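PDB 4N01: periplasmic binding protein from Veillonella parvula, which probably captures a solute in the periplasm, perhaps a metal chelate as relatives in its family do, for delivery to a membrane transporter. Local coordinates for residues 48-53 with 133-138; 69-74 with 94-99; 239-244 with 260-265; 326-329 with 333-336. All blocks are in the same frame, centred on the assembly; numbering follows the deposited sequence.

Interaction 1. Residues 48-53 with 133-138; sequences ETFDGT and DSFSKR
Phe50 and Phe135 meet at the outer end of a beta hairpin. CE1 of the Phe50 ring lies 3.8 Å from Phe135 CB. The rings are set obliquely, with planes at 57° and centroids 6.0 Å apart, and the closest touch is apolar, ring carbon to CB. In Phe50, CG stands beside the backbone N (chi1 -54°), and this swings the ring off strand 44-50 toward the loop. One residue on, Asp51 and Lys137 approach at the rim. Asp51 OD2 and Lys137 NZ are 5.0 Å apart, and Asp51 is poorly ordered, so any attraction is loose.

A second shell shapes each side. Phe50 to Thr53 form a type I' turn, which closes the hairpin. In the loop, Ser136 OG donates to Asp133 O over 2.6 Å, and Ser136 N shares that acceptor. Arg138 NH1 makes a salt bridge to Asp133 OD2 at 2.8 Å, in the guanidinium plane. Ser134 CB covers one face of the Phe135 ring.

Helix 142-147 and strand 151-153 complete the surroundings. Both side chains touch Ala142 and Ile152, so the contact joins the hairpin to the edge of the five-stranded parallel sheet.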
loop_
_atom_site.group_PDB
_atom_site.type_symbol
_atom_site.label_atom_id
_atom_site.label_comp_id
_atom_site.label_asym_id
_atom_site.label_seq_id
_atom_site.Cartn_x
_atom_site.Cartn_y
_atom_site.Cartn_z
ATOM N N GLU A 48 6.693 -7.918 17.339
ATOM C CA GLU A 48 6.476 -6.513 16.993
ATOM C C GLU A 48 7.022 -5.622 18.109
ATOM O O GLU A 48 7.160 -6.063 19.250
ATOM C CB GLU A 48 4.985 -6.208 16.765
ATOM C CG GLU A 48 4.267 -7.134 15.780
ATOM C CD GLU A 48 4.756 -6.988 14.350
ATOM O OE1 GLU A 48 5.456 -5.997 14.030
ATOM O OE2 GLU A 48 4.435 -7.875 13.523
ATOM N N THR A 49 7.332 -4.371 17.778
ATOM C CA THR A 49 7.840 -3.425 18.767
ATOM C C THR A 49 7.014 -2.146 18.752
ATOM O O THR A 49 6.830 -1.532 17.699
ATOM C CB THR A 49 9.318 -3.091 18.520
ATOM O OG1 THR A 49 10.104 -4.280 18.696
ATOM C CG2 THR A 49 9.800 -2.019 19.501
ATOM N N PHE A 50 6.492 -1.765 19.916
ATOM C CA PHE A 50 5.688 -0.548 20.039
ATOM C C PHE A 50 6.210 0.280 21.205
ATOM O O PHE A 50 6.244 -0.211 22.335
ATOM C CB PHE A 50 4.218 -0.891 20.305
ATOM C CG PHE A 50 3.611 -1.831 19.297
ATOM C CD1 PHE A 50 3.126 -1.359 18.088
ATOM C CD2 PHE A 50 3.503 -3.185 19.575
ATOM C CE1 PHE A 50 2.555 -2.224 17.165
ATOM C CE2 PHE A 50 2.933 -4.054 18.662
ATOM C CZ PHE A 50 2.459 -3.573 17.452
ATOM N N ASP A 51 6.594 1.527 20.933
ATOM C CA ASP A 51 7.152 2.419 21.954
ATOM C C ASP A 51 8.332 1.776 22.672
ATOM O O ASP A 51 8.426 1.830 23.897
ATOM C CB ASP A 51 6.088 2.828 22.984
ATOM C CG ASP A 51 5.136 3.891 22.463
ATOM O OD1 ASP A 51 4.981 4.020 21.230
ATOM O OD2 ASP A 51 4.535 4.596 23.303
ATOM N N GLY A 52 9.218 1.151 21.903
ATOM C CA GLY A 52 10.414 0.546 22.462
ATOM C C GLY A 52 10.187 -0.766 23.190
ATOM O O GLY A 52 11.142 -1.403 23.637
ATOM N N THR A 53 8.929 -1.176 23.322
ATOM C CA THR A 53 8.627 -2.445 23.971
ATOM C C THR A 53 8.429 -3.539 22.928
ATOM O O THR A 53 7.504 -3.478 22.113
ATOM C CB THR A 53 7.365 -2.364 24.860
ATOM O OG1 THR A 53 7.526 -1.325 25.835
ATOM C CG2 THR A 53 7.139 -3.692 25.570
ATOM N N ASP A 133 0.475 3.021 12.750
ATOM C CA ASP A 133 -0.257 4.091 13.443
ATOM C C ASP A 133 -1.573 3.633 14.084
ATOM O O ASP A 133 -2.051 4.262 15.033
ATOM C CB ASP A 133 -0.511 5.274 12.510
ATOM C CG ASP A 133 0.628 6.265 12.516
ATOM O OD1 ASP A 133 1.764 5.853 12.839
ATOM O OD2 ASP A 133 0.387 7.452 12.200
ATOM N N SER A 134 -2.138 2.535 13.576
ATOM C CA SER A 134 -3.354 1.937 14.130
ATOM C C SER A 134 -3.177 1.525 15.580
ATOM O O SER A 134 -4.152 1.343 16.307
ATOM C CB SER A 134 -3.742 0.670 13.343
ATOM O OG SER A 134 -3.831 0.926 11.951
ATOM N N PHE A 135 -1.927 1.350 15.994
ATOM C CA PHE A 135 -1.639 0.827 17.326
ATOM C C PHE A 135 -0.930 1.863 18.178
ATOM O O PHE A 135 -0.320 1.541 19.197
ATOM C CB PHE A 135 -0.844 -0.471 17.197
ATOM C CG PHE A 135 -1.531 -1.488 16.325
ATOM C CD1 PHE A 135 -2.615 -2.210 16.812
ATOM C CD2 PHE A 135 -1.131 -1.686 15.008
ATOM C CE1 PHE A 135 -3.276 -3.130 16.010
ATOM C CE2 PHE A 135 -1.788 -2.615 14.194
ATOM C CZ PHE A 135 -2.866 -3.335 14.701
ATOM N N SER A 136 -1.044 3.116 17.748
ATOM C CA SER A 136 -0.460 4.253 18.452
ATOM C C SER A 136 -1.497 4.914 19.354
ATOM O O SER A 136 -2.634 4.449 19.448
ATOM C CB SER A 136 0.073 5.277 17.451
ATOM O OG SER A 136 -0.983 5.871 16.716
ATOM N N LYS A 137 -1.112 6.009 20.000
ATOM C CA LYS A 137 -2.021 6.731 20.883
ATOM C C LYS A 137 -3.086 7.512 20.112
ATOM O O LYS A 137 -4.058 7.990 20.694
ATOM C CB LYS A 137 -1.233 7.657 21.810
ATOM C CG LYS A 137 -0.287 6.914 22.741
ATOM C CD LYS A 137 0.377 7.861 23.728
ATOM C CE LYS A 137 1.263 7.110 24.712
ATOM N NZ LYS A 137 1.814 8.016 25.762
ATOM N N ARG A 138 -2.899 7.632 18.803
ATOM C CA ARG A 138 -3.893 8.251 17.932
ATOM C C ARG A 138 -5.087 7.327 17.717
ATOM O O ARG A 138 -6.143 7.759 17.248
ATOM C CB ARG A 138 -3.272 8.579 16.574
ATOM C CG ARG A 138 -2.227 9.676 16.599
ATOM C CD ARG A 138 -1.760 9.983 15.188
ATOM N NE ARG A 138 -2.890 10.175 14.281
ATOM C CZ ARG A 138 -2.952 9.687 13.045
ATOM N NH1 ARG A 138 -1.940 8.976 12.563
ATOM N NH2 ARG A 138 -4.023 9.909 12.292
#

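Interaction 2. Residues 69-74 with 94-99; sequences MSQATT and EEIYPP
The flat carboxamide of Gln71 is the hub of its contact with Glu94, Glu95 and Ile96. Ile96 CD1 lies over one face, 3.6 Å from Gln71 NE2. Glu94 CG sits on the other side of the amide plane, near the rim, 3.7 Å from Gln71 OE1. The edges carry the polar bonds. Gln71 belongs to the first turn of helix 71-79, which follows strand 66-68 of the parallel sheet in this alpha/beta fold. CG is anti to the backbone N (chi1 -179°) and the chain stays extended, so the amide reaches straight out to the loop after strand 86-90. There Glu94 N donates to Gln71 OE1 over 2.9 Å, in the carbonyl plane and on a lone pair. Glu93 N binds the same oxygen. Gln71 NE2 gives a full hydrogen bond to Glu75 OE2 and weak ones to Glu94 O and Glu95 O. A leucine at Gln71 would probably leave Glu93 N and Glu94 N without their shared acceptor and let the loop shift. Glu94 OE1 is hydrogen-bonded to Ser312 OG, and Glu95 O accepts from Arg319, linking the loop to the later chain. The weak bond from Gln71 NE2 to Glu94 O, 3.1 Å long, is bent to 133°.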
loop_
_atom_site.group_PDB
_atom_site.type_symbol
_atom_site.label_atom_id
_atom_site.label_comp_id
_atom_site.label_asym_id
_atom_site.label_seq_id
_atom_site.Cartn_x
_atom_site.Cartn_y
_atom_site.Cartn_z
HETATM N N MSE A 69 -7.369 -3.045 11.065
HETATM C CA MSE A 69 -7.495 -1.617 11.353
HETATM C C MSE A 69 -7.209 -0.731 10.140
HETATM O O MSE A 69 -7.301 0.492 10.236
HETATM C CB MSE A 69 -6.533 -1.225 12.486
HETATM C CG MSE A 69 -6.761 -1.955 13.795
HETATM SE SE MSE A 69 -8.326 -1.337 14.784
HETATM C CE MSE A 69 -7.513 0.211 15.680
ATOM N N SER A 70 -6.846 -1.332 9.007
ATOM C CA SER A 70 -6.488 -0.548 7.819
ATOM C C SER A 70 -7.024 -1.208 6.561
ATOM O O SER A 70 -7.193 -2.431 6.522
ATOM C CB SER A 70 -4.968 -0.421 7.698
ATOM O OG SER A 70 -4.405 0.088 8.904
ATOM N N GLN A 71 -7.276 -0.420 5.521
ATOM C CA GLN A 71 -7.824 -1.011 4.306
ATOM C C GLN A 71 -6.859 -1.987 3.637
ATOM O O GLN A 71 -7.289 -3.016 3.091
ATOM C CB GLN A 71 -8.257 0.058 3.304
ATOM C CG GLN A 71 -8.853 -0.550 2.041
ATOM C CD GLN A 71 -9.545 0.470 1.165
ATOM O OE1 GLN A 71 -9.798 1.606 1.591
ATOM N NE2 GLN A 71 -9.849 0.076 -0.073
ATOM N N ALA A 72 -5.566 -1.662 3.673
ATOM C CA ALA A 72 -4.558 -2.491 3.025
ATOM C C ALA A 72 -4.509 -3.897 3.628
ATOM O O ALA A 72 -4.511 -4.888 2.894
ATOM C CB ALA A 72 -3.188 -1.829 3.075
ATOM N N THR A 73 -4.491 -3.993 4.955
ATOM C CA THR A 73 -4.508 -5.310 5.583
ATOM C C THR A 73 -5.872 -5.986 5.436
ATOM O O THR A 73 -5.957 -7.212 5.390
ATOM C CB THR A 73 -4.089 -5.254 7.067
ATOM O OG1 THR A 73 -4.871 -4.264 7.739
ATOM C CG2 THR A 73 -2.593 -4.909 7.200
ATOM N N THR A 74 -6.947 -5.202 5.357
ATOM C CA THR A 74 -8.267 -5.777 5.062
ATOM C C THR A 74 -8.261 -6.486 3.711
ATOM O O THR A 74 -8.754 -7.614 3.588
ATOM C CB THR A 74 -9.375 -4.709 5.072
ATOM O OG1 THR A 74 -9.607 -4.281 6.418
ATOM C CG2 THR A 74 -10.685 -5.263 4.489
ATOM N N GLU A 94 -10.820 4.076 0.436
ATOM C CA GLU A 94 -11.223 4.204 -0.964
ATOM C C GLU A 94 -12.026 2.972 -1.330
ATOM O O GLU A 94 -12.154 2.063 -0.506
ATOM C CB GLU A 94 -9.987 4.340 -1.869
ATOM C CG GLU A 94 -8.850 3.371 -1.552
ATOM C CD GLU A 94 -7.676 3.462 -2.536
ATOM O OE1 GLU A 94 -7.802 2.931 -3.666
ATOM O OE2 GLU A 94 -6.615 4.051 -2.184
ATOM N N GLU A 95 -12.569 2.935 -2.552
ATOM C CA GLU A 95 -13.344 1.779 -3.013
ATOM C C GLU A 95 -12.547 0.492 -2.831
ATOM O O GLU A 95 -11.363 0.433 -3.171
ATOM C CB GLU A 95 -13.743 1.925 -4.490
ATOM C CG GLU A 95 -14.599 0.766 -5.025
ATOM C CD GLU A 95 -14.715 0.741 -6.546
ATOM O OE1 GLU A 95 -13.771 1.185 -7.237
ATOM O OE2 GLU A 95 -15.752 0.264 -7.056
ATOM N N ILE A 96 -13.199 -0.528 -2.285
ATOM C CA ILE A 96 -12.560 -1.826 -2.082
ATOM C C ILE A 96 -12.194 -2.392 -3.453
ATOM O O ILE A 96 -12.946 -2.225 -4.411
ATOM C CB ILE A 96 -13.522 -2.789 -1.363
ATOM C CG1 ILE A 96 -13.900 -2.200 0.001
ATOM C CG2 ILE A 96 -12.902 -4.181 -1.209
ATOM C CD1 ILE A 96 -12.707 -1.884 0.877
ATOM N N TYR A 97 -11.020 -3.005 -3.560
ATOM C CA TYR A 97 -10.595 -3.673 -4.791
ATOM C C TYR A 97 -11.739 -4.579 -5.263
ATOM O O TYR A 97 -12.184 -5.460 -4.522
ATOM C CB TYR A 97 -9.340 -4.490 -4.474
ATOM C CG TYR A 97 -8.531 -4.936 -5.662
ATOM C CD1 TYR A 97 -8.221 -4.052 -6.691
ATOM C CD2 TYR A 97 -8.045 -6.238 -5.742
ATOM C CE1 TYR A 97 -7.464 -4.460 -7.781
ATOM C CE2 TYR A 97 -7.291 -6.653 -6.826
ATOM C CZ TYR A 97 -7.004 -5.761 -7.838
ATOM O OH TYR A 97 -6.255 -6.155 -8.921
ATOM N N PRO A 98 -12.249 -4.341 -6.480
ATOM C CA PRO A 98 -13.513 -4.963 -6.908
ATOM C C PRO A 98 -13.616 -6.490 -6.753
ATOM O O PRO A 98 -14.685 -6.953 -6.346
ATOM C CB PRO A 98 -13.644 -4.514 -8.367
ATOM C CG PRO A 98 -12.993 -3.170 -8.367
ATOM C CD PRO A 98 -11.786 -3.336 -7.456
ATOM N N PRO A 99 -12.538 -7.254 -7.025
ATOM C CA PRO A 99 -12.679 -8.698 -6.781
ATOM C C PRO A 99 -12.961 -9.062 -5.318
ATOM O O PRO A 99 -13.388 -10.185 -5.043
ATOM C CB PRO A 99 -11.310 -9.258 -7.193
ATOM C CG PRO A 99 -10.793 -8.279 -8.201
ATOM C CD PRO A 99 -11.267 -6.936 -7.712
#

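Interaction 3. Residues 239-244 with 260-265; sequences DNVMSG and IAQNPD. With FMT (formic acid), chain H.
A short, almost straight bond joins Gln262 to Val241: NE2 gives its hydrogen to Val241 O over 2.7 Å at 175°. The donor lies in the carbonyl plane on a lone pair, and the acceptor lies in the Gln262 amide plane, so the amide is held in a set rotation. The contact belongs to a beta-alpha-beta crossover. It links the turn after edge strand 238-240 to the end of helix 256-262, which leads on to strand 266-270. The Gln262 chain bends at chi2 (-67°), which folds the amide back to the turn. Its stem is tightly packed as well, with Gln262 CB 3.5 Å from Val241 CB. Val241 CG1 also meets Pro264 CB at 4.3 Å. A formic acid molecule, probably from the crystallisation liquor, takes a weak bond from Gln262 NE2 through O1, 3.1 Å away. Replacing Gln262 with an alanine would probably leave Val241 O without its donor and open a gap beside the valine. The turn has its own brace. Asn240 to Ser243 form a type I turn, and Asn240 ND2 is tied to Ala224 O and Thr230 OG1. Asn240 OD1 closes an Asx turn by accepting from Met242 N, 2.9 Å away and 58° out of the carbonyl plane.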
loop_
_atom_site.group_PDB
_atom_site.type_symbol
_atom_site.label_atom_id
_atom_site.label_comp_id
_atom_site.label_asym_id
_atom_site.label_seq_id
_atom_site.Cartn_x
_atom_site.Cartn_y
_atom_site.Cartn_z
ATOM N N ASP A 239 11.790 5.186 -12.746
ATOM C CA ASP A 239 12.715 5.558 -11.677
ATOM C C ASP A 239 12.298 6.849 -10.975
ATOM O O ASP A 239 12.285 7.907 -11.589
ATOM C CB ASP A 239 14.123 5.723 -12.247
ATOM C CG ASP A 239 14.714 4.410 -12.726
ATOM O OD1 ASP A 239 14.565 3.391 -12.009
ATOM O OD2 ASP A 239 15.341 4.396 -13.815
ATOM N N ASN A 240 11.961 6.751 -9.693
ATOM C CA ASN A 240 11.506 7.894 -8.896
ATOM C C ASN A 240 12.595 8.955 -8.757
ATOM O O ASN A 240 13.666 8.673 -8.202
ATOM C CB ASN A 240 11.063 7.389 -7.507
ATOM C CG ASN A 240 10.542 8.498 -6.605
ATOM O OD1 ASN A 240 10.483 9.662 -7.002
ATOM N ND2 ASN A 240 10.119 8.129 -5.389
ATOM N N VAL A 241 12.346 10.163 -9.271
ATOM C CA VAL A 241 13.394 11.193 -9.263
ATOM C C VAL A 241 13.704 11.728 -7.876
ATOM O O VAL A 241 14.722 12.414 -7.680
ATOM C CB VAL A 241 13.073 12.395 -10.195
ATOM C CG1 VAL A 241 13.019 11.941 -11.660
ATOM C CG2 VAL A 241 11.769 13.051 -9.781
HETATM N N MSE A 242 12.837 11.434 -6.910
HETATM C CA MSE A 242 13.087 11.882 -5.539
HETATM C C MSE A 242 13.886 10.846 -4.736
HETATM O O MSE A 242 14.295 11.113 -3.608
HETATM C CB MSE A 242 11.779 12.245 -4.810
HETATM C CG MSE A 242 10.963 13.328 -5.521
HETATM SE SE MSE A 242 12.008 14.957 -5.919
HETATM C CE MSE A 242 11.801 15.812 -4.186
ATOM N N SER A 243 14.108 9.667 -5.320
ATOM C CA SER A 243 14.922 8.637 -4.671
ATOM C C SER A 243 16.409 8.870 -4.948
ATOM O O SER A 243 16.768 9.504 -5.942
ATOM C CB SER A 243 14.497 7.243 -5.144
ATOM O OG SER A 243 15.337 6.231 -4.597
ATOM N N GLY A 244 17.271 8.374 -4.062
ATOM C CA GLY A 244 18.708 8.568 -4.208
ATOM C C GLY A 244 19.158 9.975 -3.843
ATOM O O GLY A 244 20.269 10.388 -4.191
ATOM N N ILE A 260 12.009 20.243 -10.692
ATOM C CA ILE A 260 12.402 20.914 -11.922
ATOM C C ILE A 260 13.804 20.479 -12.370
ATOM O O ILE A 260 14.024 20.218 -13.558
ATOM C CB ILE A 260 12.372 22.449 -11.747
ATOM C CG1 ILE A 260 10.925 22.926 -11.542
ATOM C CG2 ILE A 260 12.953 23.133 -12.960
ATOM C CD1 ILE A 260 10.852 24.362 -11.001
ATOM N N ALA A 261 14.742 20.404 -11.426
ATOM C CA ALA A 261 16.112 19.979 -11.727
ATOM C C ALA A 261 16.129 18.548 -12.275
ATOM O O ALA A 261 16.884 18.224 -13.191
ATOM C CB ALA A 261 16.968 20.058 -10.477
ATOM N N GLN A 262 15.295 17.695 -11.697
ATOM C CA GLN A 262 15.253 16.283 -12.073
ATOM C C GLN A 262 14.513 16.052 -13.386
ATOM O O GLN A 262 14.731 15.039 -14.053
ATOM C CB GLN A 262 14.603 15.458 -10.955
ATOM C CG GLN A 262 15.489 15.246 -9.724
ATOM C CD GLN A 262 16.700 14.364 -9.997
ATOM O OE1 GLN A 262 17.578 14.718 -10.792
ATOM N NE2 GLN A 262 16.750 13.203 -9.334
ATOM N N ASN A 263 13.624 16.979 -13.734
ATOM C CA ASN A 263 12.923 16.943 -15.021
ATOM C C ASN A 263 12.291 15.589 -15.342
ATOM O O ASN A 263 12.706 14.922 -16.286
ATOM C CB ASN A 263 13.897 17.325 -16.146
ATOM C CG ASN A 263 13.182 17.774 -17.405
ATOM O OD1 ASN A 263 12.000 18.110 -17.364
ATOM N ND2 ASN A 263 13.899 17.790 -18.526
ATOM N N PRO A 264 11.291 15.167 -14.558
ATOM C CA PRO A 264 10.707 13.847 -14.818
ATOM C C PRO A 264 10.006 13.725 -16.173
ATOM O O PRO A 264 9.460 14.713 -16.690
ATOM C CB PRO A 264 9.673 13.700 -13.698
ATOM C CG PRO A 264 9.332 15.136 -13.317
ATOM C CD PRO A 264 10.614 15.883 -13.464
ATOM N N ASP A 265 10.031 12.515 -16.737
ATOM C CA ASP A 265 9.295 12.183 -17.965
ATOM C C ASP A 265 7.789 12.059 -17.717
ATOM O O ASP A 265 6.980 12.410 -18.580
ATOM C CB ASP A 265 9.808 10.844 -18.523
ATOM C CG ASP A 265 11.257 10.919 -18.964
ATOM O OD1 ASP A 265 11.575 11.824 -19.757
ATOM O OD2 ASP A 265 12.084 10.090 -18.505
HETATM C C FMT H . 18.079 9.753 -8.820
HETATM O O1 FMT H . 18.239 10.770 -8.143
HETATM O O2 FMT H . 16.980 9.262 -9.068
#

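Interaction 4. Residues 326-329 with 333-336; sequences RLAE and GIKV
Glu329 meets Ile334 and Val336 of the tail, which turns back across the end of helix 320-332. This is a helix C-terminus ended by Gly333, whose positive phi is the usual left-handed conformation at such an end. The chain then continues through Lys335 to Val336. Glu329 CB comes first and lies 3.3 Å from Ile334 O. CG stands beside the backbone N (chi1 -67°), which brings it close to the same oxygen and 3.8 Å from Val336 CG1. Beyond CG the chain is extended, and it crosses the Val336 side chain at about a right angle. At the tip, OE2 accepts from Val336 N over 2.9 Å at 171°. The N-H arrives on the anti side of the carboxylate, 22° out of its plane. Glu329 OE2 also packs 3.2 Å from Val336 CG1. Lys325 makes a long, weak ion pair with the same oxygen. The glutamate thus fixes the last modelled residue of the chain to the helix it came from. Ile334 packs on the inner side. Its CD1 reaches Ala328 CB at 4.1 Å, and both residues also touch Leu203 of helix 182-203, which covers this side. That joins the tail to the long helix as well as to its own. The helix end itself is closed by a weak backbone bond from Gly333 N to Glu329 O, 2.8 Å long.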
loop_
_atom_site.group_PDB
_atom_site.type_symbol
_atom_site.label_atom_id
_atom_site.label_comp_id
_atom_site.label_asym_id
_atom_site.label_seq_id
_atom_site.Cartn_x
_atom_site.Cartn_y
_atom_site.Cartn_z
ATOM N N ARG A 326 -0.767 -1.953 -15.717
ATOM C CA ARG A 326 -1.363 -0.764 -16.330
ATOM C C ARG A 326 -0.340 0.354 -16.489
ATOM O O ARG A 326 -0.293 1.018 -17.532
ATOM C CB ARG A 326 -2.549 -0.274 -15.496
ATOM C CG ARG A 326 -3.369 0.824 -16.156
ATOM C CD ARG A 326 -4.524 1.276 -15.249
ATOM N NE ARG A 326 -4.095 2.269 -14.264
ATOM C CZ ARG A 326 -4.038 2.061 -12.951
ATOM N NH1 ARG A 326 -4.399 0.886 -12.438
ATOM N NH2 ARG A 326 -3.637 3.044 -12.147
ATOM N N LEU A 327 0.477 0.562 -15.460
ATOM C CA LEU A 327 1.449 1.645 -15.467
ATOM C C LEU A 327 2.502 1.385 -16.531
ATOM O O LEU A 327 2.915 2.308 -17.227
ATOM C CB LEU A 327 2.114 1.796 -14.091
ATOM C CG LEU A 327 1.231 2.348 -12.965
ATOM C CD1 LEU A 327 1.926 2.262 -11.611
ATOM C CD2 LEU A 327 0.887 3.769 -13.250
ATOM N N ALA A 328 2.904 0.119 -16.679
ATOM C CA ALA A 328 3.879 -0.250 -17.699
ATOM C C ALA A 328 3.342 0.057 -19.090
ATOM O O ALA A 328 4.087 0.464 -19.989
ATOM C CB ALA A 328 4.239 -1.730 -17.584
ATOM N N GLU A 329 2.044 -0.130 -19.277
ATOM C CA GLU A 329 1.467 0.084 -20.591
ATOM C C GLU A 329 1.418 1.578 -20.863
ATOM O O GLU A 329 1.753 2.035 -21.960
ATOM C CB GLU A 329 0.076 -0.555 -20.688
ATOM C CG GLU A 329 0.120 -2.078 -20.613
ATOM C CD GLU A 329 -1.234 -2.726 -20.817
ATOM O OE1 GLU A 329 -2.264 -2.031 -20.658
ATOM O OE2 GLU A 329 -1.265 -3.935 -21.140
ATOM N N GLY A 333 4.162 2.377 -23.400
ATOM C CA GLY A 333 3.393 2.195 -24.625
ATOM C C GLY A 333 3.311 0.757 -25.110
ATOM O O GLY A 333 3.097 0.514 -26.296
ATOM N N ILE A 334 3.485 -0.198 -24.202
ATOM C CA ILE A 334 3.350 -1.609 -24.547
ATOM C C ILE A 334 1.914 -2.074 -24.344
ATOM O O ILE A 334 1.110 -1.404 -23.689
ATOM C CB ILE A 334 4.228 -2.519 -23.655
ATOM C CG1 ILE A 334 3.772 -2.436 -22.191
ATOM C CG2 ILE A 334 5.683 -2.163 -23.786
ATOM C CD1 ILE A 334 4.351 -3.526 -21.283
ATOM N N LYS A 335 1.602 -3.236 -24.903
ATOM C CA LYS A 335 0.426 -3.990 -24.495
ATOM C C LYS A 335 0.916 -5.311 -23.908
ATOM O O LYS A 335 1.676 -6.026 -24.557
ATOM C CB LYS A 335 -0.500 -4.258 -25.685
ATOM C CG LYS A 335 -1.620 -3.238 -25.873
ATOM C CD LYS A 335 -1.112 -1.934 -26.474
ATOM C CE LYS A 335 -2.262 -0.999 -26.824
ATOM N NZ LYS A 335 -3.212 -0.827 -25.688
ATOM N N VAL A 336 0.505 -5.627 -22.684
ATOM C CA VAL A 336 0.836 -6.924 -22.089
ATOM C C VAL A 336 -0.419 -7.737 -21.768
ATOM O O VAL A 336 -0.800 -8.632 -22.525
ATOM C CB VAL A 336 1.708 -6.773 -20.818
ATOM C CG1 VAL A 336 1.219 -5.616 -19.972
ATOM C CG2 VAL A 336 1.708 -8.062 -20.002
#

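How the interactions relate
The four contacts follow the chain through two parallel beta sheets, each packed with helices. Interaction 1 joins the antiparallel hairpin to the edge of the five-stranded sheet, and interaction 2 follows strands 66-68 and 86-90 of that sheet. Their centres are 22 Å apart. They touch where Ser134 and Phe135 pack on Met69, and Ser134 meets Ser70. Both segments of interaction 2 lie between those of interaction 1 in sequence. Interactions 3 and 4 come later, near the four-stranded sheet, with centres 21 Å apart. Interactions 1 and 4 lie on opposite sides of the chain's centre, with centres about 40 Å apart. Interaction 2 is the most central. This spread is consistent with the two-lobed build of periplasmic binding proteins.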